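Local coordinates for metallocarboxypeptidase (Trypanosoma cruzi, PDB 3DWC), which probably removes single amino acids from the C-terminal end of peptides, proline excepted, as a metal-dependent carboxypeptidase of the M32 family, at residues Cys289-Arg292 with Val296-Gly299; Trp467-Ser472 with Asp476-Gln481; Glu245-Thr250 with Tyr274-Gly279; Tyr423-Met428 with Glu485-Glu490. All blocks are in the same frame, centred on the assembly; numbering follows the deposited sequence.

Contact 1 of 4, residues Cys289-Arg292 with Val296-Gly299. With CO (cobalt (II) ion), chain Q.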
loop_
_atom_site.group_PDB
_atom_site.type_symbol
_atom_site.label_atom_id
_atom_site.label_comp_id
_atom_site.label_asym_id
_atom_site.label_seq_id
_atom_site.Cartn_x
_atom_site.Cartn_y
_atom_site.Cartn_z
ATOM N N CYS B 289 21.161 11.825 -1.092
ATOM C CA CYS B 289 21.062 10.383 -1.115
ATOM C C CYS B 289 19.948 10.013 -2.047
ATOM O O CYS B 289 18.913 9.550 -1.606
ATOM C CB CYS B 289 20.815 9.827 0.266
ATOM S SG CYS B 289 20.645 8.053 0.258
ATOM N N MET B 290 20.194 10.214 -3.339
ATOM C CA MET B 290 19.303 9.879 -4.430
ATOM C C MET B 290 20.067 9.508 -5.714
ATOM O O MET B 290 21.201 9.948 -5.915
ATOM C CB MET B 290 18.471 11.086 -4.774
ATOM C CG MET B 290 17.745 11.634 -3.599
ATOM S SD MET B 290 16.152 12.230 -4.103
ATOM C CE MET B 290 15.443 10.589 -4.264
ATOM N N ALA B 291 19.449 8.674 -6.555
ATOM C CA ALA B 291 19.959 8.412 -7.901
ATOM C C ALA B 291 20.379 9.703 -8.593
ATOM O O ALA B 291 19.730 10.710 -8.445
ATOM C CB ALA B 291 18.949 7.668 -8.712
ATOM N N ARG B 292 21.531 9.685 -9.282
ATOM C CA ARG B 292 22.109 10.901 -9.826
ATOM C C ARG B 292 21.305 11.409 -11.020
ATOM O O ARG B 292 21.115 12.600 -11.169
ATOM C CB ARG B 292 23.594 10.675 -10.172
ATOM C CG ARG B 292 24.259 11.774 -10.989
ATOM C CD ARG B 292 24.542 13.002 -10.158
ATOM N NE ARG B 292 23.349 13.821 -10.010
ATOM C CZ ARG B 292 23.305 14.916 -9.248
ATOM N NH1 ARG B 292 24.391 15.334 -8.606
ATOM N NH2 ARG B 292 22.181 15.585 -9.139
ATOM N N VAL B 296 21.978 7.737 -15.445
ATOM C CA VAL B 296 22.696 6.885 -14.505
ATOM C C VAL B 296 21.820 5.723 -14.018
ATOM O O VAL B 296 22.287 4.598 -14.011
ATOM C CB VAL B 296 23.364 7.686 -13.349
ATOM C CG1 VAL B 296 24.044 6.726 -12.348
ATOM C CG2 VAL B 296 24.324 8.705 -13.932
ATOM N N HIS B 297 20.528 5.951 -13.786
ATOM C CA HIS B 297 19.626 4.876 -13.329
ATOM C C HIS B 297 19.464 3.788 -14.397
ATOM O O HIS B 297 19.655 2.585 -14.125
ATOM C CB HIS B 297 18.269 5.462 -12.938
ATOM C CG HIS B 297 17.720 4.893 -11.680
ATOM N ND1 HIS B 297 17.691 3.540 -11.434
ATOM C CD2 HIS B 297 17.305 5.495 -10.543
ATOM C CE1 HIS B 297 17.189 3.327 -10.231
ATOM N NE2 HIS B 297 16.949 4.501 -9.666
ATOM N N GLU B 298 19.155 4.211 -15.623
ATOM C CA GLU B 298 18.958 3.290 -16.748
ATOM C C GLU B 298 20.291 2.645 -17.118
ATOM O O GLU B 298 20.313 1.547 -17.668
ATOM C CB GLU B 298 18.310 4.029 -17.947
ATOM C CG GLU B 298 17.940 3.128 -19.099
ATOM C CD GLU B 298 16.722 2.241 -18.823
ATOM O OE1 GLU B 298 16.207 1.618 -19.788
ATOM O OE2 GLU B 298 16.258 2.191 -17.676
ATOM N N GLY B 299 21.409 3.278 -16.737
ATOM C CA GLY B 299 22.710 2.641 -16.831
ATOM C C GLY B 299 22.881 1.431 -15.926
ATOM O O GLY B 299 23.566 0.449 -16.276
HETATM CO CO CO Q . 14.496 1.118 -16.918
HETATM O O HOH W 1 13.848 1.438 -18.566
HETATM O O HOH W 2 12.452 0.288 -16.439
HETATM O O HOH W 3 13.379 2.987 -16.827
#
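Ala-291 sets its methyl group against the imidazole of His-297, CB lying 3.3 Å from CD2 and meeting the ring obliquely. One residue earlier, Val-296 directs CG2 at the aliphatic part of Arg-292, 4.3 Å from CG, a looser apolar touch. No hydrogen bond joins 289-292 to 296-299, and these two side-chain contacts make up the join. The polar ends look elsewhere: NE2 of His-297 is hydrogen-bonded to Glu-275, which fixes the rotation of the ring, while the Arg-292 guanidinium turns away to a salt bridge with Glu-86 and a hydrogen bond to the carbonyl of Leu-473. Next to His-297 in sequence, Glu-298 serves the metal site. Its CG stands anti to the backbone N (chi1 -174°) and the chain then bends at chi2, which brings OE2 to 2.2 Å from the cobalt ion. His-267 and His-271 of the HExxH helix and three waters complete six ligands, the zincin-like pattern of two helix histidines and a glutamate from a later helix. The loop 289-292 thus lies against the first turns of helix 294-309, with Tyr-274 of helix 259-276 touching both Ala-291 and Val-296, and helix 475-483 packing on Arg-292 and Val-296.

Contact 2 of 4, residues Trp467-Ser472 with Asp476-Gln481. With SO4 (sulfate ion), chain S.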
loop_
_atom_site.group_PDB
_atom_site.type_symbol
_atom_site.label_atom_id
_atom_site.label_comp_id
_atom_site.label_asym_id
_atom_site.label_seq_id
_atom_site.Cartn_x
_atom_site.Cartn_y
_atom_site.Cartn_z
ATOM N N TRP B 467 26.775 3.338 -6.807
ATOM C CA TRP B 467 25.621 3.352 -5.892
ATOM C C TRP B 467 25.902 4.116 -4.618
ATOM O O TRP B 467 25.074 4.872 -4.174
ATOM C CB TRP B 467 25.027 1.961 -5.598
ATOM C CG TRP B 467 24.809 1.059 -6.763
ATOM C CD1 TRP B 467 24.560 1.419 -8.046
ATOM C CD2 TRP B 467 24.756 -0.364 -6.729
ATOM N NE1 TRP B 467 24.374 0.297 -8.830
ATOM C CE2 TRP B 467 24.519 -0.811 -8.036
ATOM C CE3 TRP B 467 24.937 -1.313 -5.718
ATOM C CZ2 TRP B 467 24.438 -2.159 -8.356
ATOM C CZ3 TRP B 467 24.894 -2.664 -6.051
ATOM C CH2 TRP B 467 24.653 -3.065 -7.347
ATOM N N GLN B 468 27.091 3.998 -4.041
ATOM C CA GLN B 468 27.338 4.638 -2.730
ATOM C C GLN B 468 27.404 6.165 -2.764
ATOM O O GLN B 468 27.294 6.788 -1.730
ATOM C CB GLN B 468 28.639 4.153 -2.102
ATOM C CG GLN B 468 29.897 4.655 -2.844
ATOM C CD GLN B 468 31.147 4.367 -2.046
ATOM O OE1 GLN B 468 31.078 4.383 -0.835
ATOM N NE2 GLN B 468 32.292 4.143 -2.712
ATOM N N HIS B 469 27.587 6.744 -3.953
ATOM C CA HIS B 469 27.736 8.189 -4.096
ATOM C C HIS B 469 26.397 8.975 -4.235
ATOM O O HIS B 469 26.355 10.193 -3.997
ATOM C CB HIS B 469 28.666 8.458 -5.282
ATOM C CG HIS B 469 30.029 7.847 -5.108
ATOM N ND1 HIS B 469 30.892 8.251 -4.114
ATOM C CD2 HIS B 469 30.668 6.864 -5.789
ATOM C CE1 HIS B 469 32.012 7.547 -4.199
ATOM N NE2 HIS B 469 31.888 6.680 -5.191
ATOM N N GLY B 470 25.306 8.289 -4.556
ATOM C CA GLY B 470 24.053 8.945 -4.944
ATOM C C GLY B 470 24.235 10.226 -5.759
ATOM O O GLY B 470 24.720 10.183 -6.889
ATOM N N SER B 471 23.842 11.372 -5.190
ATOM C CA SER B 471 23.918 12.678 -5.889
ATOM C C SER B 471 24.909 13.643 -5.287
ATOM O O SER B 471 24.738 14.879 -5.417
ATOM C CB SER B 471 22.524 13.347 -5.951
ATOM O OG SER B 471 21.728 12.525 -6.744
ATOM N N SER B 472 25.952 13.086 -4.659
ATOM C CA SER B 472 26.925 13.872 -3.915
ATOM C C SER B 472 27.938 14.459 -4.853
ATOM O O SER B 472 28.537 15.450 -4.536
ATOM C CB SER B 472 27.670 13.034 -2.853
ATOM O OG SER B 472 28.195 11.848 -3.431
ATOM N N ASP B 476 29.372 14.382 -14.319
ATOM C CA ASP B 476 30.690 14.352 -14.931
ATOM C C ASP B 476 31.724 13.834 -13.913
ATOM O O ASP B 476 32.561 12.993 -14.248
ATOM C CB ASP B 476 31.095 15.733 -15.470
ATOM C CG ASP B 476 30.545 16.015 -16.876
ATOM O OD1 ASP B 476 29.984 15.101 -17.518
ATOM O OD2 ASP B 476 30.660 17.166 -17.348
ATOM N N GLU B 477 31.618 14.293 -12.670
ATOM C CA GLU B 477 32.592 13.976 -11.609
ATOM C C GLU B 477 32.468 12.490 -11.289
ATOM O O GLU B 477 33.454 11.772 -11.117
ATOM C CB GLU B 477 32.299 14.796 -10.320
ATOM C CG GLU B 477 32.843 16.252 -10.277
ATOM C CD GLU B 477 32.219 17.152 -9.158
ATOM O OE1 GLU B 477 31.183 16.779 -8.525
ATOM O OE2 GLU B 477 32.786 18.255 -8.913
ATOM N N LEU B 478 31.231 12.050 -11.175
ATOM C CA LEU B 478 30.922 10.659 -10.828
ATOM C C LEU B 478 31.515 9.649 -11.854
ATOM O O LEU B 478 32.243 8.693 -11.484
ATOM C CB LEU B 478 29.381 10.511 -10.735
ATOM C CG LEU B 478 28.855 9.130 -10.423
ATOM C CD1 LEU B 478 29.126 8.713 -8.972
ATOM C CD2 LEU B 478 27.377 9.046 -10.750
ATOM N N LEU B 479 31.202 9.874 -13.137
ATOM C CA LEU B 479 31.733 9.024 -14.228
ATOM C C LEU B 479 33.257 9.071 -14.377
ATOM O O LEU B 479 33.904 8.038 -14.647
ATOM C CB LEU B 479 31.024 9.358 -15.540
ATOM C CG LEU B 479 29.545 8.975 -15.561
ATOM C CD1 LEU B 479 28.970 9.134 -16.960
ATOM C CD2 LEU B 479 29.323 7.524 -15.069
ATOM N N ARG B 480 33.846 10.253 -14.188
ATOM C CA ARG B 480 35.286 10.408 -14.165
ATOM C C ARG B 480 35.920 9.615 -13.036
ATOM O O ARG B 480 36.928 8.918 -13.210
ATOM C CB ARG B 480 35.687 11.890 -13.985
ATOM C CG ARG B 480 36.221 12.569 -15.204
ATOM C CD ARG B 480 36.949 13.880 -14.870
ATOM N NE ARG B 480 36.003 14.971 -14.633
ATOM C CZ ARG B 480 35.581 15.842 -15.556
ATOM N NH1 ARG B 480 34.703 16.779 -15.218
ATOM N NH2 ARG B 480 36.032 15.803 -16.812
ATOM N N GLN B 481 35.352 9.736 -11.851
ATOM C CA GLN B 481 35.913 9.013 -10.709
ATOM C C GLN B 481 35.761 7.497 -10.901
ATOM O O GLN B 481 36.660 6.727 -10.585
ATOM C CB GLN B 481 35.205 9.439 -9.432
ATOM C CG GLN B 481 36.037 9.208 -8.193
ATOM C CD GLN B 481 35.299 9.621 -6.932
ATOM O OE1 GLN B 481 35.538 10.693 -6.392
ATOM N NE2 GLN B 481 34.329 8.800 -6.510
HETATM S S SO4 S . 37.062 13.952 -19.530
HETATM O O1 SO4 S . 36.484 15.295 -19.389
HETATM O O2 SO4 S . 37.257 13.321 -18.226
HETATM O O3 SO4 S . 36.190 13.188 -20.422
HETATM O O4 SO4 S . 38.394 14.025 -20.133
#
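His-469 overlaps the end of Leu-478, whose CD1 lies 3.7 Å from the histidine CB and 4.0 Å from its CD2, so that the methyl group spans the root and one corner of the ring. Leu-478 reaches this place because its CG stands anti to the backbone N (chi1 178°), which carries the branch toward 467-472. A helical turn further on, Gln-481 stretches out its extended chain and brings NE2 to 3.5 Å from His-469 NE2. The amide and imidazole planes are 66° apart, a steep inclination. Over one ring face, CG of Gln-468 sits above the centre, so the imidazole is packed from its own segment as well.

The backbone here makes two successive beta turns, type I from Trp-467 to Gly-470 and type II' from His-469 to Ser-472, with Gly-470 at positive phi where the helix gives out. The carbonyl oxygen of His-469 is gripped twice: by Ser-472 N at 3.0 Å and by Ser-472 OG at 2.5 Å, the hydroxyl lying in the carbonyl plane on a lone pair. On 476-481, Arg-480 holds a sulfate, NH2 donating to O2 at 3.1 Å. The contact folds the connection between helix 456-467 and helix 475-483 back on the latter, with Ile-466 of the former also touching Leu-478 and helix 78-95 meeting Ser-471 and Ser-472.

Contact 3 of 4, residues Glu245-Thr250 with Tyr274-Gly279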
loop_
_atom_site.group_PDB
_atom_site.type_symbol
_atom_site.label_atom_id
_atom_site.label_comp_id
_atom_site.label_asym_id
_atom_site.label_seq_id
_atom_site.Cartn_x
_atom_site.Cartn_y
_atom_site.Cartn_z
ATOM N N GLU B 245 14.197 1.854 1.278
ATOM C CA GLU B 245 14.149 0.832 2.336
ATOM C C GLU B 245 13.227 -0.346 2.026
ATOM O O GLU B 245 13.185 -1.322 2.782
ATOM C CB GLU B 245 13.707 1.469 3.680
ATOM C CG GLU B 245 14.460 2.735 4.044
ATOM C CD GLU B 245 13.840 4.012 3.527
ATOM O OE1 GLU B 245 14.305 5.070 4.009
ATOM O OE2 GLU B 245 12.915 3.983 2.653
ATOM N N ASP B 246 12.480 -0.264 0.924
ATOM C CA ASP B 246 11.401 -1.179 0.677
ATOM C C ASP B 246 11.122 -1.073 -0.808
ATOM O O ASP B 246 10.151 -0.456 -1.217
ATOM C CB ASP B 246 10.198 -0.763 1.570
ATOM C CG ASP B 246 9.026 -1.726 1.483
ATOM O OD1 ASP B 246 8.992 -2.551 0.518
ATOM O OD2 ASP B 246 8.110 -1.624 2.371
ATOM N N VAL B 247 12.006 -1.672 -1.626
ATOM C CA VAL B 247 11.986 -1.467 -3.075
ATOM C C VAL B 247 11.144 -2.577 -3.692
ATOM O O VAL B 247 11.398 -3.735 -3.450
ATOM C CB VAL B 247 13.414 -1.491 -3.687
ATOM C CG1 VAL B 247 13.330 -1.372 -5.308
ATOM C CG2 VAL B 247 14.229 -0.433 -3.091
ATOM N N ARG B 248 10.131 -2.205 -4.448
ATOM C CA ARG B 248 9.114 -3.100 -4.922
ATOM C C ARG B 248 9.064 -2.996 -6.461
ATOM O O ARG B 248 8.720 -1.948 -7.015
ATOM C CB ARG B 248 7.738 -2.750 -4.304
ATOM C CG ARG B 248 7.772 -2.804 -2.781
ATOM C CD ARG B 248 6.401 -2.757 -2.156
ATOM N NE ARG B 248 6.515 -2.758 -0.699
ATOM C CZ ARG B 248 5.466 -2.715 0.103
ATOM N NH1 ARG B 248 4.262 -2.673 -0.411
ATOM N NH2 ARG B 248 5.623 -2.621 1.411
ATOM N N ILE B 249 9.398 -4.114 -7.105
ATOM C CA ILE B 249 9.414 -4.246 -8.528
ATOM C C ILE B 249 8.274 -5.157 -8.979
ATOM O O ILE B 249 7.787 -5.976 -8.231
ATOM C CB ILE B 249 10.770 -4.766 -9.027
ATOM C CG1 ILE B 249 11.018 -6.227 -8.689
ATOM C CG2 ILE B 249 11.923 -3.961 -8.455
ATOM C CD1 ILE B 249 12.165 -6.754 -9.532
ATOM N N THR B 250 7.844 -4.994 -10.220
ATOM C CA THR B 250 6.804 -5.844 -10.757
ATOM C C THR B 250 7.170 -6.359 -12.154
ATOM O O THR B 250 8.159 -5.920 -12.780
ATOM C CB THR B 250 5.512 -5.082 -10.886
ATOM O OG1 THR B 250 5.704 -4.060 -11.842
ATOM C CG2 THR B 250 5.101 -4.477 -9.553
ATOM N N TYR B 274 20.439 -0.264 -7.322
ATOM C CA TYR B 274 20.840 1.121 -7.122
ATOM C C TYR B 274 20.074 1.726 -5.938
ATOM O O TYR B 274 20.692 2.241 -4.974
ATOM C CB TYR B 274 20.642 1.913 -8.412
ATOM C CG TYR B 274 21.265 3.294 -8.536
ATOM C CD1 TYR B 274 22.119 3.835 -7.582
ATOM C CD2 TYR B 274 21.016 4.041 -9.657
ATOM C CE1 TYR B 274 22.709 5.149 -7.786
ATOM C CE2 TYR B 274 21.560 5.331 -9.847
ATOM C CZ TYR B 274 22.416 5.858 -8.908
ATOM O OH TYR B 274 22.957 7.096 -9.132
ATOM N N GLU B 275 18.743 1.612 -5.990
ATOM C CA GLU B 275 17.873 2.117 -4.927
ATOM C C GLU B 275 18.201 1.515 -3.544
ATOM O O GLU B 275 18.284 2.268 -2.550
ATOM C CB GLU B 275 16.395 1.924 -5.306
ATOM C CG GLU B 275 15.966 2.770 -6.526
ATOM C CD GLU B 275 15.988 4.271 -6.225
ATOM O OE1 GLU B 275 16.345 5.102 -7.092
ATOM O OE2 GLU B 275 15.661 4.631 -5.090
ATOM N N GLN B 276 18.462 0.196 -3.469
ATOM C CA GLN B 276 18.677 -0.477 -2.186
ATOM C C GLN B 276 20.013 -0.149 -1.578
ATOM O O GLN B 276 20.220 -0.385 -0.372
ATOM C CB GLN B 276 18.615 -2.029 -2.321
ATOM C CG GLN B 276 17.226 -2.578 -2.606
ATOM C CD GLN B 276 17.115 -4.066 -2.348
ATOM O OE1 GLN B 276 18.070 -4.861 -2.603
ATOM N NE2 GLN B 276 15.969 -4.460 -1.767
ATOM N N ASN B 277 20.949 0.302 -2.421
ATOM C CA ASN B 277 22.279 0.625 -1.984
ATOM C C ASN B 277 22.674 2.070 -2.170
ATOM O O ASN B 277 23.872 2.384 -2.118
ATOM C CB ASN B 277 23.277 -0.286 -2.673
ATOM C CG ASN B 277 23.054 -1.713 -2.309
ATOM O OD1 ASN B 277 23.508 -2.151 -1.256
ATOM N ND2 ASN B 277 22.292 -2.431 -3.130
ATOM N N CYS B 278 21.691 2.951 -2.307
ATOM C CA CYS B 278 21.980 4.342 -2.607
ATOM C C CYS B 278 22.573 5.035 -1.393
ATOM O O CYS B 278 21.957 5.070 -0.336
ATOM C CB CYS B 278 20.726 5.081 -3.131
ATOM S SG CYS B 278 21.127 6.636 -3.960
ATOM N N GLY B 279 23.768 5.600 -1.535
ATOM C CA GLY B 279 24.295 6.509 -0.517
ATOM C C GLY B 279 24.190 7.977 -0.873
ATOM O O GLY B 279 23.527 8.344 -1.808
#
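Val-247 points from its strand at the last turn of a helix and enters between two successive side chains, Glu-275 and Gln-276. Its CG2 does the touching, 3.7 Å from CG of Gln-276 and 3.9 Å from CB of Glu-275. The valine runs at about a right angle to Glu-275 but obliquely to Gln-276, meeting the aliphatic part of each. With CG1 anti to the backbone N (chi1 176°), the other methyl group is left to face the helix. Beyond these carbons the polar ends diverge: Glu-275 bends at chi2 to reach His-297 and Lys-244, and the extended Gln-276 donates its amide NE2 to the carbonyl of Asp-226.

Elsewhere on the strand, Arg-248 grips Asp-246 side-on. NE meets OD1 at 2.8 Å in the guanidinium plane, nearly straight at 170°, whereas NH2 reaches OD2 from a tilted position. NH1 of the same arginine forms a salt bridge with Asp-29 of the second subunit, so this pair is part of the dimer interface. Strand 246-251 lies between 230-234 and 240-241 in the small sheet, and Val-247 and Ile-249 both pack on helix 259-276, the helix that carries the two metal-binding histidines.

Contact 4 of 4, residues Tyr423-Met428 with Glu485-Glu490. With SO4 (sulfate ion), chain S; SO4 (sulfate ion), chain V.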
loop_
_atom_site.group_PDB
_atom_site.type_symbol
_atom_site.label_atom_id
_atom_site.label_comp_id
_atom_site.label_asym_id
_atom_site.label_seq_id
_atom_site.Cartn_x
_atom_site.Cartn_y
_atom_site.Cartn_z
ATOM N N TYR B 423 17.353 7.256 -22.096
ATOM C CA TYR B 423 17.455 5.837 -22.363
ATOM C C TYR B 423 18.766 5.476 -23.016
ATOM O O TYR B 423 19.460 4.578 -22.534
ATOM C CB TYR B 423 16.325 5.396 -23.300
ATOM C CG TYR B 423 14.954 5.361 -22.712
ATOM C CD1 TYR B 423 14.544 4.317 -21.903
ATOM C CD2 TYR B 423 13.984 6.312 -23.100
ATOM C CE1 TYR B 423 13.187 4.265 -21.374
ATOM C CE2 TYR B 423 12.658 6.280 -22.583
ATOM C CZ TYR B 423 12.273 5.255 -21.743
ATOM O OH TYR B 423 10.982 5.254 -21.287
ATOM N N SER B 424 19.136 6.174 -24.092
ATOM C CA SER B 424 20.411 5.862 -24.769
ATOM C C SER B 424 21.566 6.312 -23.936
ATOM O O SER B 424 22.597 5.653 -23.961
ATOM C CB SER B 424 20.498 6.464 -26.183
ATOM O OG SER B 424 19.503 5.930 -27.065
ATOM N N LEU B 425 21.428 7.420 -23.179
ATOM C CA LEU B 425 22.482 7.773 -22.209
ATOM C C LEU B 425 22.705 6.640 -21.211
ATOM O O LEU B 425 23.843 6.331 -20.818
ATOM C CB LEU B 425 22.147 9.073 -21.451
ATOM C CG LEU B 425 21.924 10.338 -22.263
ATOM C CD1 LEU B 425 21.469 11.479 -21.307
ATOM C CD2 LEU B 425 23.174 10.747 -23.145
ATOM N N GLY B 426 21.614 6.003 -20.791
ATOM C CA GLY B 426 21.700 4.806 -19.923
ATOM C C GLY B 426 22.454 3.663 -20.552
ATOM O O GLY B 426 23.342 3.008 -19.904
ATOM N N ALA B 427 22.169 3.409 -21.833
ATOM C CA ALA B 427 22.852 2.347 -22.535
ATOM C C ALA B 427 24.349 2.633 -22.628
ATOM O O ALA B 427 25.206 1.719 -22.537
ATOM C CB ALA B 427 22.214 2.089 -23.942
ATOM N N MET B 428 24.688 3.901 -22.822
ATOM C CA MET B 428 26.063 4.309 -22.882
ATOM C C MET B 428 26.804 4.230 -21.563
ATOM O O MET B 428 27.978 3.809 -21.527
ATOM C CB MET B 428 26.103 5.764 -23.423
ATOM C CG MET B 428 25.715 5.848 -24.840
ATOM S SD MET B 428 25.510 7.533 -25.397
ATOM C CE MET B 428 24.651 7.210 -26.947
ATOM N N GLU B 485 36.766 8.854 -17.124
ATOM C CA GLU B 485 36.391 9.910 -18.042
ATOM C C GLU B 485 34.894 10.207 -17.936
ATOM O O GLU B 485 34.128 9.452 -17.339
ATOM C CB GLU B 485 36.727 9.508 -19.494
ATOM C CG GLU B 485 35.934 8.305 -19.980
ATOM C CD GLU B 485 36.316 7.808 -21.363
ATOM O OE1 GLU B 485 36.741 8.602 -22.221
ATOM O OE2 GLU B 485 36.159 6.598 -21.598
ATOM N N THR B 486 34.513 11.326 -18.540
ATOM C CA THR B 486 33.130 11.737 -18.683
ATOM C C THR B 486 32.358 10.783 -19.671
ATOM O O THR B 486 32.963 9.973 -20.326
ATOM C CB THR B 486 33.150 13.253 -19.097
ATOM O OG1 THR B 486 31.916 13.861 -18.728
ATOM C CG2 THR B 486 33.374 13.457 -20.558
ATOM N N LEU B 487 31.040 10.892 -19.808
ATOM C CA LEU B 487 30.288 9.972 -20.685
ATOM C C LEU B 487 30.813 10.022 -22.102
ATOM O O LEU B 487 30.923 11.093 -22.674
ATOM C CB LEU B 487 28.758 10.196 -20.621
ATOM C CG LEU B 487 27.821 9.226 -21.374
ATOM C CD1 LEU B 487 28.050 7.768 -21.013
ATOM C CD2 LEU B 487 26.432 9.638 -21.069
ATOM N N ASN B 488 31.202 8.845 -22.612
ATOM C CA ASN B 488 31.810 8.680 -23.922
ATOM C C ASN B 488 31.070 7.569 -24.708
ATOM O O ASN B 488 31.130 6.402 -24.333
ATOM C CB ASN B 488 33.268 8.282 -23.717
ATOM C CG ASN B 488 34.040 8.101 -25.015
ATOM O OD1 ASN B 488 33.458 8.018 -26.079
ATOM N ND2 ASN B 488 35.385 7.996 -24.907
ATOM N N PRO B 489 30.390 7.919 -25.799
ATOM C CA PRO B 489 29.652 6.881 -26.537
ATOM C C PRO B 489 30.485 5.831 -27.275
ATOM O O PRO B 489 29.908 4.906 -27.827
ATOM C CB PRO B 489 28.803 7.691 -27.536
ATOM C CG PRO B 489 29.464 8.922 -27.690
ATOM C CD PRO B 489 30.173 9.238 -26.401
ATOM N N GLU B 490 31.808 5.966 -27.310
ATOM C CA GLU B 490 32.630 4.986 -28.016
ATOM C C GLU B 490 32.557 3.599 -27.396
ATOM O O GLU B 490 32.646 2.622 -28.103
ATOM C CB GLU B 490 34.093 5.440 -28.117
ATOM C CG GLU B 490 34.292 6.744 -28.867
ATOM C CD GLU B 490 33.671 6.774 -30.258
ATOM O OE1 GLU B 490 33.873 5.817 -31.053
ATOM O OE2 GLU B 490 32.988 7.791 -30.542
HETATM S S SO4 S . 37.062 13.952 -19.530
HETATM O O1 SO4 S . 36.484 15.295 -19.389
HETATM O O2 SO4 S . 37.257 13.321 -18.226
HETATM O O3 SO4 S . 36.190 13.188 -20.422
HETATM O O4 SO4 S . 38.394 14.025 -20.133
HETATM S S SO4 V . 37.734 6.110 -27.306
HETATM O O1 SO4 V . 39.175 5.891 -27.465
HETATM O O2 SO4 V . 37.443 7.552 -27.319
HETATM O O3 SO4 V . 37.059 5.541 -28.474
HETATM O O4 SO4 V . 37.291 5.441 -26.066
HETATM O O HOH W 4 29.348 4.416 -23.868
#
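Leu-487 fits against one side of helix 421-441, just ahead of an N-capped helix start at Asn-488, in the alpha-helical M32 fold. The apolar contacts do the joining. CD1 of Leu-487 rests 3.7 Å from CB of Met-428, while its CD2 meets CD2 of Leu-425 at 4.0 Å, the two leucines crossing at about a right angle. Its CG anti to the backbone N (chi1 -174°) spreads the two methyl groups over residues one helical turn apart. Met-428 extends past CG and lays SD beside CB of Pro-489, where Ile-174 and Val-178 of helix 168-196 also pack on it.

Polar bonds order the loop itself. Asn-488 uses both ends of its amide: OD1 accepts from Glu-490 N at 2.9 Å, the capping bond, with the donor above the carbonyl plane. ND2 gives to Glu-485 OE1 at 3.1 Å in a nearly straight bond, lying in the plane of its own amide but above that of the carboxylate. Glu-485 OE2 in turn is bonded to His-491, and Gln-432 of helix 421-441 bonds to the backbone of Thr-486 and Asn-488.

Two sulfates, probably from the crystallisation liquor, sit beside the loop; one takes a hydrogen bond from Asn-488 ND2, and it also binds Arg-494.

A single water bridges the two backbones, donating to Met-428 O at 2.8 Å and to Asn-488 O at 2.7 Å.

How the contacts relate
Contact 1 occupies the middle of the group and touches the other three. Its centre is about 9 Å from that of contact 2, to which it is joined by Met-290 O and Ser-471 OG, 2.8 Å apart. Toward contact 3, Arg-292 N lies 3.0 Å from Tyr-274 OH. Contacts 2 and 3 meet directly, Trp-467 O lying 3.0 Å from Gly-279 N, whereas contacts 3 and 4 stay about 10 Å apart at their nearest atoms. Contact 2 is nested in the loop closed by contact 4, and both touch one sulfate. Glu-298 of contact 1 binds cobalt and packs on Tyr-423 and Gly-426 of contact 4.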